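Local structure of adenylyltransferase and sulfurtransferase uba4 (Chaetomium thermophilum, 6YUB) at residues S1-L6 against G27-M32; P150-A155 against L163-C168; G207-M212 against L251-D256; D400-V405 against I421-G426. The protein probably adenylates the C-terminus of a ubiquitin-like sulfur-carrier protein and then transfers sulfur to it, serving tRNA wobble thiolation and molybdenum cofactor biosynthesis. One frame throughout, in Å; residues are numbered along the deposited sequence.

Contact 1. Residues S1-L6 against G27-M32; sequences STQKSL and GQLRLM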
loop_
_atom_site.group_PDB
_atom_site.type_symbol
_atom_site.label_atom_id
_atom_site.label_comp_id
_atom_site.label_asym_id
_atom_site.label_seq_id
_atom_site.Cartn_x
_atom_site.Cartn_y
_atom_site.Cartn_z
ATOM N N SER A 1 -23.055 23.217 -13.999
ATOM C CA SER A 1 -22.006 22.364 -14.546
ATOM C C SER A 1 -21.801 21.143 -13.653
ATOM O O SER A 1 -21.565 20.037 -14.139
ATOM C CB SER A 1 -20.700 23.142 -14.688
ATOM O OG SER A 1 -19.813 22.489 -15.578
ATOM N N THR A 2 -21.895 21.358 -12.343
ATOM C CA THR A 2 -21.700 20.277 -11.386
ATOM C C THR A 2 -22.709 19.163 -11.629
ATOM O O THR A 2 -23.920 19.399 -11.674
ATOM C CB THR A 2 -21.832 20.811 -9.959
ATOM O OG1 THR A 2 -20.817 21.793 -9.717
ATOM C CG2 THR A 2 -21.697 19.681 -8.946
ATOM N N GLN A 3 -22.202 17.941 -11.787
ATOM C CA GLN A 3 -23.052 16.778 -12.009
ATOM C C GLN A 3 -23.634 16.305 -10.683
ATOM O O GLN A 3 -22.900 16.079 -9.716
ATOM C CB GLN A 3 -22.251 15.663 -12.676
ATOM C CG GLN A 3 -23.021 14.376 -12.902
ATOM C CD GLN A 3 -22.254 13.391 -13.764
ATOM O OE1 GLN A 3 -21.206 13.721 -14.319
ATOM N NE2 GLN A 3 -22.774 12.175 -13.881
ATOM N N LYS A 4 -24.959 16.149 -10.645
ATOM C CA LYS A 4 -25.668 15.846 -9.411
ATOM C C LYS A 4 -26.380 14.502 -9.412
ATOM O O LYS A 4 -26.919 14.113 -8.369
ATOM C CB LYS A 4 -26.698 16.949 -9.113
ATOM C CG LYS A 4 -26.085 18.298 -8.762
ATOM C CD LYS A 4 -26.976 19.451 -9.210
ATOM C CE LYS A 4 -26.723 19.822 -10.666
ATOM N NZ LYS A 4 -25.843 21.021 -10.795
ATOM N N SER A 5 -26.401 13.781 -10.530
ATOM C CA SER A 5 -27.090 12.501 -10.605
ATOM C C SER A 5 -26.291 11.549 -11.483
ATOM O O SER A 5 -25.391 11.955 -12.223
ATOM C CB SER A 5 -28.516 12.662 -11.147
ATOM O OG SER A 5 -29.273 11.483 -10.932
ATOM N N LEU A 6 -26.635 10.266 -11.396
ATOM C CA LEU A 6 -25.963 9.217 -12.148
ATOM C C LEU A 6 -26.869 8.700 -13.259
ATOM O O LEU A 6 -28.085 8.583 -13.079
ATOM C CB LEU A 6 -25.563 8.051 -11.238
ATOM C CG LEU A 6 -24.327 8.199 -10.355
ATOM C CD1 LEU A 6 -23.078 8.420 -11.197
ATOM C CD2 LEU A 6 -24.505 9.333 -9.361
ATOM N N GLY A 27 -19.873 9.888 -2.745
ATOM C CA GLY A 27 -18.457 9.728 -3.015
ATOM C C GLY A 27 -18.156 9.621 -4.498
ATOM O O GLY A 27 -17.130 10.118 -4.970
ATOM N N GLN A 28 -19.047 8.978 -5.255
ATOM C CA GLN A 28 -18.818 8.822 -6.688
ATOM C C GLN A 28 -18.933 10.161 -7.407
ATOM O O GLN A 28 -18.081 10.508 -8.232
ATOM C CB GLN A 28 -19.799 7.807 -7.266
ATOM C CG GLN A 28 -19.486 7.402 -8.699
ATOM C CD GLN A 28 -18.123 6.754 -8.836
ATOM O OE1 GLN A 28 -17.803 5.799 -8.128
ATOM N NE2 GLN A 28 -17.306 7.280 -9.736
ATOM N N LEU A 29 -19.974 10.937 -7.096
ATOM C CA LEU A 29 -20.129 12.246 -7.715
ATOM C C LEU A 29 -18.965 13.167 -7.382
ATOM O O LEU A 29 -18.578 14.001 -8.210
ATOM C CB LEU A 29 -21.450 12.878 -7.277
ATOM C CG LEU A 29 -22.711 12.229 -7.852
ATOM C CD1 LEU A 29 -23.954 12.712 -7.117
ATOM C CD2 LEU A 29 -22.831 12.516 -9.344
ATOM N N ARG A 30 -18.394 13.039 -6.183
ATOM C CA ARG A 30 -17.240 13.858 -5.826
ATOM C C ARG A 30 -16.037 13.523 -6.699
ATOM O O ARG A 30 -15.269 14.416 -7.073
ATOM C CB ARG A 30 -16.901 13.671 -4.349
ATOM C CG ARG A 30 -17.791 14.478 -3.423
ATOM C CD ARG A 30 -17.567 14.115 -1.969
ATOM N NE ARG A 30 -18.504 14.812 -1.096
ATOM C CZ ARG A 30 -18.520 14.702 0.229
ATOM N NH1 ARG A 30 -17.645 13.921 0.845
ATOM N NH2 ARG A 30 -19.415 15.379 0.937
ATOM N N LEU A 31 -15.859 12.243 -7.037
ATOM C CA LEU A 31 -14.802 11.871 -7.969
ATOM C C LEU A 31 -15.077 12.419 -9.368
ATOM O O LEU A 31 -14.174 12.955 -10.021
ATOM C CB LEU A 31 -14.657 10.350 -8.015
ATOM C CG LEU A 31 -14.171 9.667 -6.740
ATOM C CD1 LEU A 31 -14.344 8.158 -6.851
ATOM C CD2 LEU A 31 -12.719 10.024 -6.468
ATOM N N MET A 32 -16.316 12.296 -9.845
ATOM C CA MET A 32 -16.631 12.686 -11.214
ATOM C C MET A 32 -16.661 14.198 -11.398
ATOM O O MET A 32 -16.558 14.672 -12.535
ATOM C CB MET A 32 -17.976 12.086 -11.631
ATOM C CG MET A 32 -18.053 10.574 -11.472
ATOM S SD MET A 32 -19.577 9.861 -12.134
ATOM C CE MET A 32 -20.817 10.719 -11.177
#
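Leu29 fills the bend of segment 1-6 with its two methyl groups. CD1 of Leu29 lies 3.5 Å from the backbone O of Lys4, while CD2 of Leu29 rests 3.6 Å from the backbone O of Gln3. Leu6 meets this branch tip to tip, its CD2 at 3.6 Å from Leu29 CD2. The second Leu6 methyl, CD1, is directed at Met32; the modelled 3.2 Å between Leu6 CD1 and Met32 CE is shorter than van der Waals contact allows, so the detail of that pair is doubtful. The Met32 methyl also touches Gln3, with Met32 CE 3.6 Å from Gln3 NE2. Across the two segments the evidence is therefore of apolar packing plus methyls set against backbone carbonyls and the Gln3 amide.

Polar bonds within segment 1-6 shape the chain that lies on the helix. Gln3 has CG opposite its backbone N (chi1 177°) and runs out extended, which sets its amide beside the backbone of Ser5 in the same segment: Gln3 NE2 donates to Ser5 O at 3.1 Å with an N-H...O angle of 166°, and the acceptor lies in the amide plane. On the exposed flank, Lys4 NZ curls back to Thr2 O at 2.7 Å. Further out, Asn33 ND2 binds Gln3 O, and the Leu6 side chain packs on Ile11 and Lys25. Gln28 is held through Gln17 and Ala55.

The contact thus lays the N-terminal arm, just ahead of helix 8-18, across helix 24-32, which leads into strand 35-39: the helical N-terminal approach to the Rossmann-like adenylation fold of the HesA/MoeB/ThiF family.

Contact 2. Residues P150-A155 against L163-C168; sequences PLVSAA and LIVLNC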
loop_
_atom_site.group_PDB
_atom_site.type_symbol
_atom_site.label_atom_id
_atom_site.label_comp_id
_atom_site.label_asym_id
_atom_site.label_seq_id
_atom_site.Cartn_x
_atom_site.Cartn_y
_atom_site.Cartn_z
ATOM N N PRO A 150 -3.514 20.924 -2.364
ATOM C CA PRO A 150 -3.005 19.700 -1.735
ATOM C C PRO A 150 -2.138 18.911 -2.698
ATOM O O PRO A 150 -2.398 18.862 -3.903
ATOM C CB PRO A 150 -4.275 18.933 -1.363
ATOM C CG PRO A 150 -5.274 19.372 -2.373
ATOM C CD PRO A 150 -4.955 20.827 -2.671
ATOM N N LEU A 151 -1.107 18.275 -2.153
ATOM C CA LEU A 151 -0.090 17.611 -2.953
ATOM C C LEU A 151 0.165 16.210 -2.424
ATOM O O LEU A 151 0.383 16.023 -1.222
ATOM C CB LEU A 151 1.217 18.419 -2.945
ATOM C CG LEU A 151 2.440 17.783 -3.602
ATOM C CD1 LEU A 151 2.229 17.608 -5.099
ATOM C CD2 LEU A 151 3.682 18.622 -3.319
ATOM N N VAL A 152 0.138 15.235 -3.325
ATOM C CA VAL A 152 0.505 13.855 -3.025
ATOM C C VAL A 152 1.789 13.570 -3.791
ATOM O O VAL A 152 1.786 13.505 -5.027
ATOM C CB VAL A 152 -0.605 12.869 -3.408
ATOM C CG1 VAL A 152 -0.260 11.467 -2.933
ATOM C CG2 VAL A 152 -1.940 13.321 -2.829
ATOM N N SER A 153 2.891 13.415 -3.067
ATOM C CA SER A 153 4.209 13.278 -3.668
ATOM C C SER A 153 4.754 11.876 -3.441
ATOM O O SER A 153 4.551 11.283 -2.378
ATOM C CB SER A 153 5.179 14.315 -3.093
ATOM O OG SER A 153 6.452 14.210 -3.697
ATOM N N ALA A 154 5.445 11.348 -4.450
ATOM C CA ALA A 154 6.066 10.036 -4.364
ATOM C C ALA A 154 7.434 10.089 -5.024
ATOM O O ALA A 154 7.712 10.960 -5.848
ATOM C CB ALA A 154 5.198 8.952 -5.024
ATOM N N ALA A 155 8.291 9.145 -4.649
ATOM C CA ALA A 155 9.627 9.052 -5.218
ATOM C C ALA A 155 10.109 7.616 -5.091
ATOM O O ALA A 155 9.648 6.860 -4.232
ATOM C CB ALA A 155 10.602 10.016 -4.533
ATOM N N LEU A 163 6.196 8.000 -0.111
ATOM C CA LEU A 163 4.922 8.642 -0.404
ATOM C C LEU A 163 4.550 9.507 0.791
ATOM O O LEU A 163 4.748 9.100 1.939
ATOM C CB LEU A 163 3.823 7.608 -0.668
ATOM C CG LEU A 163 2.408 8.104 -0.966
ATOM C CD1 LEU A 163 2.204 8.243 -2.455
ATOM C CD2 LEU A 163 1.368 7.160 -0.377
ATOM N N ILE A 164 4.002 10.689 0.522
ATOM C CA ILE A 164 3.566 11.569 1.599
ATOM C C ILE A 164 2.548 12.554 1.051
ATOM O O ILE A 164 2.649 13.008 -0.095
ATOM C CB ILE A 164 4.776 12.286 2.251
ATOM C CG1 ILE A 164 4.319 13.103 3.458
ATOM C CG2 ILE A 164 5.482 13.181 1.244
ATOM C CD1 ILE A 164 5.429 13.399 4.442
ATOM N N VAL A 165 1.558 12.875 1.879
ATOM C CA VAL A 165 0.536 13.866 1.561
ATOM C C VAL A 165 0.924 15.173 2.238
ATOM O O VAL A 165 1.149 15.208 3.456
ATOM C CB VAL A 165 -0.856 13.402 2.016
ATOM C CG1 VAL A 165 -1.893 14.484 1.746
ATOM C CG2 VAL A 165 -1.236 12.096 1.319
ATOM N N LEU A 166 0.996 16.248 1.452
ATOM C CA LEU A 166 1.513 17.525 1.917
ATOM C C LEU A 166 0.486 18.632 1.723
ATOM O O LEU A 166 -0.312 18.607 0.780
ATOM C CB LEU A 166 2.800 17.893 1.166
ATOM C CG LEU A 166 3.946 16.887 1.270
ATOM C CD1 LEU A 166 4.998 17.169 0.211
ATOM C CD2 LEU A 166 4.553 16.929 2.659
ATOM N N ASN A 167 0.528 19.613 2.623
ATOM C CA ASN A 167 -0.293 20.819 2.521
ATOM C C ASN A 167 -1.762 20.472 2.286
ATOM O O ASN A 167 -2.431 21.032 1.417
ATOM C CB ASN A 167 0.233 21.738 1.418
ATOM C CG ASN A 167 -0.388 23.118 1.461
ATOM O OD1 ASN A 167 -0.605 23.682 2.532
ATOM N ND2 ASN A 167 -0.682 23.671 0.287
ATOM N N CYS A 168 -2.265 19.535 3.081
ATOM C CA CYS A 168 -3.657 19.110 2.976
ATOM C C CYS A 168 -4.257 18.975 4.368
ATOM O O CYS A 168 -3.779 18.161 5.167
ATOM C CB CYS A 168 -3.749 17.784 2.216
ATOM S SG CYS A 168 -5.441 17.217 1.934
#
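Leu151 and Leu166 face each other as an antiparallel hydrogen-bonded pair, with Leu166 N 2.8 Å from Leu151 O and Leu151 N 3.1 Å from Leu166 O. Ser153 and Ile164 repeat the pair of reciprocal N-H...O bonds; the axes at 160° are antiparallel, and the short connection makes the pair a beta hairpin. Side chains pack tightly at three places. Pro150 CB lies 3.8 Å from Cys168 CB, after Asn167 has taken left-handed backbone angles. Leu163 CD1 comes to 4.0 Å from Ala154 CB. Leu151 CD2 and Leu166 CD1, also 4.0 Å apart, lie side by side and point the same way.

Looser are Val152 CG2 and Val165 CG2, 4.4 Å apart, although Val152 CG1 still reaches Leu163 CD1 at 4.1 Å, and Ile164, whose side chain turns away from Ser153 toward Met271 and Cys187. Even this part is buried, so it has no solvent side. Ser153 OG is hydrogen-bonded to Asp129.

On one face Ala154 and Leu163 pack on helix 207-227, whose Gln217 NE2 also binds Val152 O. On the opposite face Leu151 meets helix 134-147 and Leu166 the short helix 184-187 near the zinc, while strands 126-129 and 249-254 flank the hairpin within the sheet.

Contact 3. Residues G207-M212 against L251-D256; sequences GPVVGM and LIYTYD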
loop_
_atom_site.group_PDB
_atom_site.type_symbol
_atom_site.label_atom_id
_atom_site.label_comp_id
_atom_site.label_asym_id
_atom_site.label_seq_id
_atom_site.Cartn_x
_atom_site.Cartn_y
_atom_site.Cartn_z
ATOM N N GLY A 207 10.411 -2.429 -10.975
ATOM C CA GLY A 207 9.050 -2.077 -11.305
ATOM C C GLY A 207 8.103 -2.089 -10.122
ATOM O O GLY A 207 7.341 -1.142 -9.896
ATOM N N PRO A 208 8.117 -3.180 -9.351
ATOM C CA PRO A 208 7.209 -3.243 -8.187
ATOM C C PRO A 208 7.358 -2.068 -7.238
ATOM O O PRO A 208 6.361 -1.601 -6.676
ATOM C CB PRO A 208 7.585 -4.575 -7.521
ATOM C CG PRO A 208 8.150 -5.409 -8.629
ATOM C CD PRO A 208 8.874 -4.431 -9.540
ATOM N N VAL A 209 8.581 -1.567 -7.044
ATOM C CA VAL A 209 8.794 -0.481 -6.088
ATOM C C VAL A 209 8.046 0.766 -6.541
ATOM O O VAL A 209 7.223 1.326 -5.807
ATOM C CB VAL A 209 10.296 -0.202 -5.913
ATOM C CG1 VAL A 209 10.525 0.796 -4.779
ATOM C CG2 VAL A 209 11.063 -1.485 -5.646
ATOM N N VAL A 210 8.324 1.221 -7.768
ATOM C CA VAL A 210 7.675 2.429 -8.271
ATOM C C VAL A 210 6.187 2.176 -8.499
ATOM O O VAL A 210 5.352 3.062 -8.273
ATOM C CB VAL A 210 8.384 2.911 -9.551
ATOM C CG1 VAL A 210 7.959 2.078 -10.758
ATOM C CG2 VAL A 210 8.116 4.387 -9.782
ATOM N N GLY A 211 5.829 0.967 -8.937
ATOM C CA GLY A 211 4.422 0.640 -9.086
ATOM C C GLY A 211 3.664 0.713 -7.775
ATOM O O GLY A 211 2.530 1.197 -7.727
ATOM N N MET A 212 4.286 0.236 -6.688
ATOM C CA MET A 212 3.649 0.299 -5.378
ATOM C C MET A 212 3.307 1.735 -5.003
ATOM O O MET A 212 2.158 2.043 -4.667
ATOM C CB MET A 212 4.569 -0.317 -4.324
ATOM C CG MET A 212 3.926 -0.469 -2.959
ATOM S SD MET A 212 2.826 -1.894 -2.898
ATOM C CE MET A 212 4.026 -3.219 -3.058
ATOM N N LEU A 251 5.451 7.351 4.162
ATOM C CA LEU A 251 5.514 5.925 3.881
ATOM C C LEU A 251 6.808 5.618 3.140
ATOM O O LEU A 251 7.174 6.325 2.195
ATOM C CB LEU A 251 4.308 5.490 3.056
ATOM C CG LEU A 251 4.163 3.986 2.822
ATOM C CD1 LEU A 251 3.977 3.249 4.139
ATOM C CD2 LEU A 251 3.001 3.711 1.878
ATOM N N ILE A 252 7.508 4.577 3.579
ATOM C CA ILE A 252 8.748 4.136 2.952
ATOM C C ILE A 252 8.627 2.644 2.688
ATOM O O ILE A 252 8.418 1.859 3.622
ATOM C CB ILE A 252 9.978 4.433 3.822
ATOM C CG1 ILE A 252 10.150 5.944 4.001
ATOM C CG2 ILE A 252 11.230 3.834 3.192
ATOM C CD1 ILE A 252 10.979 6.323 5.201
ATOM N N TYR A 253 8.746 2.255 1.423
ATOM C CA TYR A 253 8.676 0.856 1.007
ATOM C C TYR A 253 10.087 0.412 0.642
ATOM O O TYR A 253 10.639 0.852 -0.373
ATOM C CB TYR A 253 7.704 0.691 -0.158
ATOM C CG TYR A 253 7.684 -0.690 -0.768
ATOM C CD1 TYR A 253 7.472 -1.816 0.015
ATOM C CD2 TYR A 253 7.861 -0.866 -2.135
ATOM C CE1 TYR A 253 7.449 -3.080 -0.544
ATOM C CE2 TYR A 253 7.839 -2.122 -2.702
ATOM C CZ TYR A 253 7.632 -3.227 -1.903
ATOM O OH TYR A 253 7.609 -4.480 -2.465
ATOM N N THR A 254 10.669 -0.447 1.474
ATOM C CA THR A 254 12.023 -0.948 1.272
ATOM C C THR A 254 11.949 -2.320 0.610
ATOM O O THR A 254 11.322 -3.238 1.146
ATOM C CB THR A 254 12.777 -1.032 2.599
ATOM O OG1 THR A 254 12.803 0.257 3.226
ATOM C CG2 THR A 254 14.203 -1.515 2.375
ATOM N N TYR A 255 12.602 -2.455 -0.540
ATOM C CA TYR A 255 12.545 -3.662 -1.364
ATOM C C TYR A 255 13.941 -4.274 -1.406
ATOM O O TYR A 255 14.819 -3.797 -2.132
ATOM C CB TYR A 255 12.029 -3.322 -2.765
ATOM C CG TYR A 255 11.811 -4.509 -3.674
ATOM C CD1 TYR A 255 10.621 -5.225 -3.642
ATOM C CD2 TYR A 255 12.788 -4.902 -4.580
ATOM C CE1 TYR A 255 10.413 -6.307 -4.481
ATOM C CE2 TYR A 255 12.590 -5.981 -5.418
ATOM C CZ TYR A 255 11.399 -6.680 -5.365
ATOM O OH TYR A 255 11.207 -7.756 -6.199
ATOM N N ASP A 256 14.140 -5.331 -0.624
ATOM C CA ASP A 256 15.411 -6.042 -0.540
ATOM C C ASP A 256 15.270 -7.370 -1.270
ATOM O O ASP A 256 14.496 -8.234 -0.845
ATOM C CB ASP A 256 15.812 -6.262 0.919
ATOM C CG ASP A 256 17.085 -7.077 1.065
ATOM O OD1 ASP A 256 17.757 -7.352 0.047
ATOM O OD2 ASP A 256 17.417 -7.447 2.211
#
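Met212 lays its thioether over one face of the Tyr253 ring, methyl closer than sulfur. Met212 CE stands 4.2 Å from the centroid of the Tyr253 ring, 28° off its normal, a CH-pi contact. Met212 SD is farther out, 5.1 Å from the same Tyr253 centroid but only 10° from the normal, a distant Met-aromatic geometry. The bend that brings the methyl back down over the ring lies at chi2 and chi3 of Met212, with CG itself above the rim. Val209 takes the ring edge: its CA is in the plane, 3.9 Å from Tyr253 CE2.

These contacts hold the start of helix 207-227 against strand 249-254, one of the antiparallel strands that extend the Rossmann-like sheet of the ThiF fold. Helix and strand axes run nearly antiparallel (165°), 9.5 Å apart at closest approach, and the tyrosines span the gap.

Tyr255 follows two residues later, just beyond the strand, and Val209 CG2 lies 3.6 Å from Tyr255 CB. The hydroxyl of Tyr255 crosses the subunit boundary: OH is hydrogen-bonded to Gly220 O of the neighbouring subunit, on which Pro208 also packs. Tyr253 is stacked on Phe266 of the adjoining strand, and Met212 touches Phe266 as well as Ala217 of the neighbouring subunit.

Contact 4. Residues D400-V405 against I421-G426; sequences DSQEVV and IMDIVG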
loop_
_atom_site.group_PDB
_atom_site.type_symbol
_atom_site.label_atom_id
_atom_site.label_comp_id
_atom_site.label_asym_id
_atom_site.label_seq_id
_atom_site.Cartn_x
_atom_site.Cartn_y
_atom_site.Cartn_z
ATOM N N ASP A 400 -11.639 5.822 20.459
ATOM C CA ASP A 400 -11.683 7.054 21.229
ATOM C C ASP A 400 -10.370 7.387 21.921
ATOM O O ASP A 400 -10.256 8.472 22.503
ATOM C CB ASP A 400 -12.788 6.967 22.294
ATOM C CG ASP A 400 -14.157 6.723 21.695
ATOM O OD1 ASP A 400 -14.501 7.402 20.706
ATOM O OD2 ASP A 400 -14.888 5.853 22.215
ATOM N N SER A 401 -9.380 6.493 21.874
ATOM C CA SER A 401 -8.158 6.700 22.643
ATOM C C SER A 401 -7.306 7.823 22.068
ATOM O O SER A 401 -6.602 8.508 22.821
ATOM C CB SER A 401 -7.358 5.396 22.701
ATOM O OG SER A 401 -7.119 4.893 21.396
ATOM N N GLN A 402 -7.348 8.028 20.748
ATOM C CA GLN A 402 -6.621 9.143 20.153
ATOM C C GLN A 402 -7.181 10.478 20.630
ATOM O O GLN A 402 -6.424 11.424 20.879
ATOM C CB GLN A 402 -6.680 9.059 18.627
ATOM C CG GLN A 402 -5.737 8.038 18.020
ATOM C CD GLN A 402 -5.959 7.857 16.533
ATOM O OE1 GLN A 402 -6.896 7.179 16.113
ATOM N NE2 GLN A 402 -5.106 8.472 15.728
ATOM N N GLU A 403 -8.509 10.578 20.751
ATOM C CA GLU A 403 -9.111 11.798 21.276
ATOM C C GLU A 403 -8.665 12.045 22.712
ATOM O O GLU A 403 -8.401 13.190 23.098
ATOM C CB GLU A 403 -10.635 11.708 21.194
ATOM C CG GLU A 403 -11.361 12.959 21.672
ATOM C CD GLU A 403 -12.865 12.873 21.478
ATOM O OE1 GLU A 403 -13.333 11.880 20.881
ATOM O OE2 GLU A 403 -13.580 13.797 21.919
ATOM N N VAL A 404 -8.576 10.984 23.517
ATOM C CA VAL A 404 -8.056 11.118 24.875
ATOM C C VAL A 404 -6.647 11.697 24.843
ATOM O O VAL A 404 -6.354 12.707 25.493
ATOM C CB VAL A 404 -8.083 9.761 25.599
ATOM C CG1 VAL A 404 -7.295 9.834 26.900
ATOM C CG2 VAL A 404 -9.518 9.323 25.862
ATOM N N VAL A 405 -5.752 11.062 24.080
ATOM C CA VAL A 405 -4.375 11.535 23.989
ATOM C C VAL A 405 -4.337 12.983 23.516
ATOM O O VAL A 405 -3.496 13.775 23.956
ATOM C CB VAL A 405 -3.561 10.621 23.050
ATOM C CG1 VAL A 405 -2.193 11.227 22.772
ATOM C CG2 VAL A 405 -3.429 9.228 23.645
ATOM N N ILE A 421 2.937 10.570 25.233
ATOM C CA ILE A 421 1.568 10.153 25.524
ATOM C C ILE A 421 1.097 9.350 24.319
ATOM O O ILE A 421 0.960 9.898 23.216
ATOM C CB ILE A 421 0.636 11.333 25.799
ATOM C CG1 ILE A 421 1.233 12.220 26.897
ATOM C CG2 ILE A 421 -0.749 10.839 26.204
ATOM C CD1 ILE A 421 0.261 13.221 27.488
ATOM N N MET A 422 0.840 8.060 24.524
ATOM C CA MET A 422 0.498 7.152 23.443
ATOM C C MET A 422 -0.819 6.452 23.746
ATOM O O MET A 422 -1.299 6.447 24.883
ATOM C CB MET A 422 1.594 6.094 23.232
ATOM C CG MET A 422 2.995 6.565 23.575
ATOM S SD MET A 422 4.253 5.343 23.152
ATOM C CE MET A 422 3.770 3.965 24.188
ATOM N N ASP A 423 -1.400 5.862 22.706
ATOM C CA ASP A 423 -2.542 4.972 22.851
ATOM C C ASP A 423 -2.217 3.654 22.159
ATOM O O ASP A 423 -1.300 3.567 21.340
ATOM C CB ASP A 423 -3.827 5.581 22.275
ATOM C CG ASP A 423 -3.800 5.692 20.765
ATOM O OD1 ASP A 423 -2.764 6.120 20.216
ATOM O OD2 ASP A 423 -4.818 5.348 20.128
ATOM N N ILE A 424 -2.971 2.620 22.508
ATOM C CA ILE A 424 -2.764 1.288 21.950
ATOM C C ILE A 424 -3.639 1.142 20.712
ATOM O O ILE A 424 -4.860 1.331 20.774
ATOM C CB ILE A 424 -3.071 0.195 22.987
ATOM C CG1 ILE A 424 -2.149 0.362 24.198
ATOM C CG2 ILE A 424 -2.905 -1.189 22.371
ATOM C CD1 ILE A 424 -2.268 -0.740 25.243
ATOM N N VAL A 425 -3.014 0.806 19.585
ATOM C CA VAL A 425 -3.734 0.664 18.324
ATOM C C VAL A 425 -4.660 -0.541 18.413
ATOM O O VAL A 425 -4.217 -1.665 18.675
ATOM C CB VAL A 425 -2.755 0.526 17.152
ATOM C CG1 VAL A 425 -3.501 0.214 15.859
ATOM C CG2 VAL A 425 -1.922 1.793 17.004
ATOM N N GLY A 426 -5.953 -0.312 18.187
ATOM C CA GLY A 426 -6.933 -1.372 18.215
ATOM C C GLY A 426 -7.519 -1.676 19.577
ATOM O O GLY A 426 -8.364 -2.577 19.682
#
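A beta-alpha-beta unit of the rhodanese-like domain, made of strand 391-394, helix 401-410 and strand 421-425, contributes its helix and second strand to this contact. Their short axes are antiparallel at 178° and 7.9 Å apart, as expected where a helix packs on the strand that follows it.

The polar link sits at the first turn of the helix. Ser401 OG donates to Asp423 OD2 at 2.7 Å, using the anti lone pair of that oxygen. Both side chains stand between their own backbone N and carbonyl carbon (chi1 54° for Ser401, 69° for Asp423), which turns the hydroxyl and carboxylate toward one another and sets Ser401 CB 3.6 Å from Asp423 CB. Gln402 adds its aliphatic part, CG lying 3.5 Å from Asp423 OD2. The same OD2 forms a salt bridge with Arg317, so two partners grip it; the cation and the nearby helix start would probably stabilise its negative charge.

One helical turn on, Val405 CG1 lies 3.7 Å from Ile421 CG2, an apolar pair whose side chains slide past each other in opposite directions. The Val405 methyls also meet backbone carbonyls, CG1 at 3.5 Å from Ile421 O and CG2 near Met422 O.

Backbone bonds join Asp423 to Ile318 of strand 317-319 on one side, and Met422 and Ile424 to Val393 of strand 391-394 on the other. Strand 421-425 is thus an inner member of the parallel sheet, and the contact is the helix-on-sheet packing of the alpha/beta rhodanese fold.

How the contacts relate
Contacts 1 to 3 belong to the adenylyltransferase part and contact 4 to the rhodanese-like domain. Contacts 2 and 3 touch: Leu163 O and Leu251 N, 2.9 Å apart, form a probable hydrogen bond between neighbouring strands of one sheet, and their centres are about 16 Å apart. Contact 2 lies near both the zinc, about 8 Å from the Leu166 side chain, and the predicted ATP site, with the side chains of Ala154 and Asp132 about 6 Å apart; in contact 3 the Pro208 side chain is about 7 Å from that of His74, of the same predicted site. Contact 1 is peripheral, its nearest atoms about 12 Å from contact 2. Contact 4 stays about 14 Å from the nearest atoms of contacts 2 and 3.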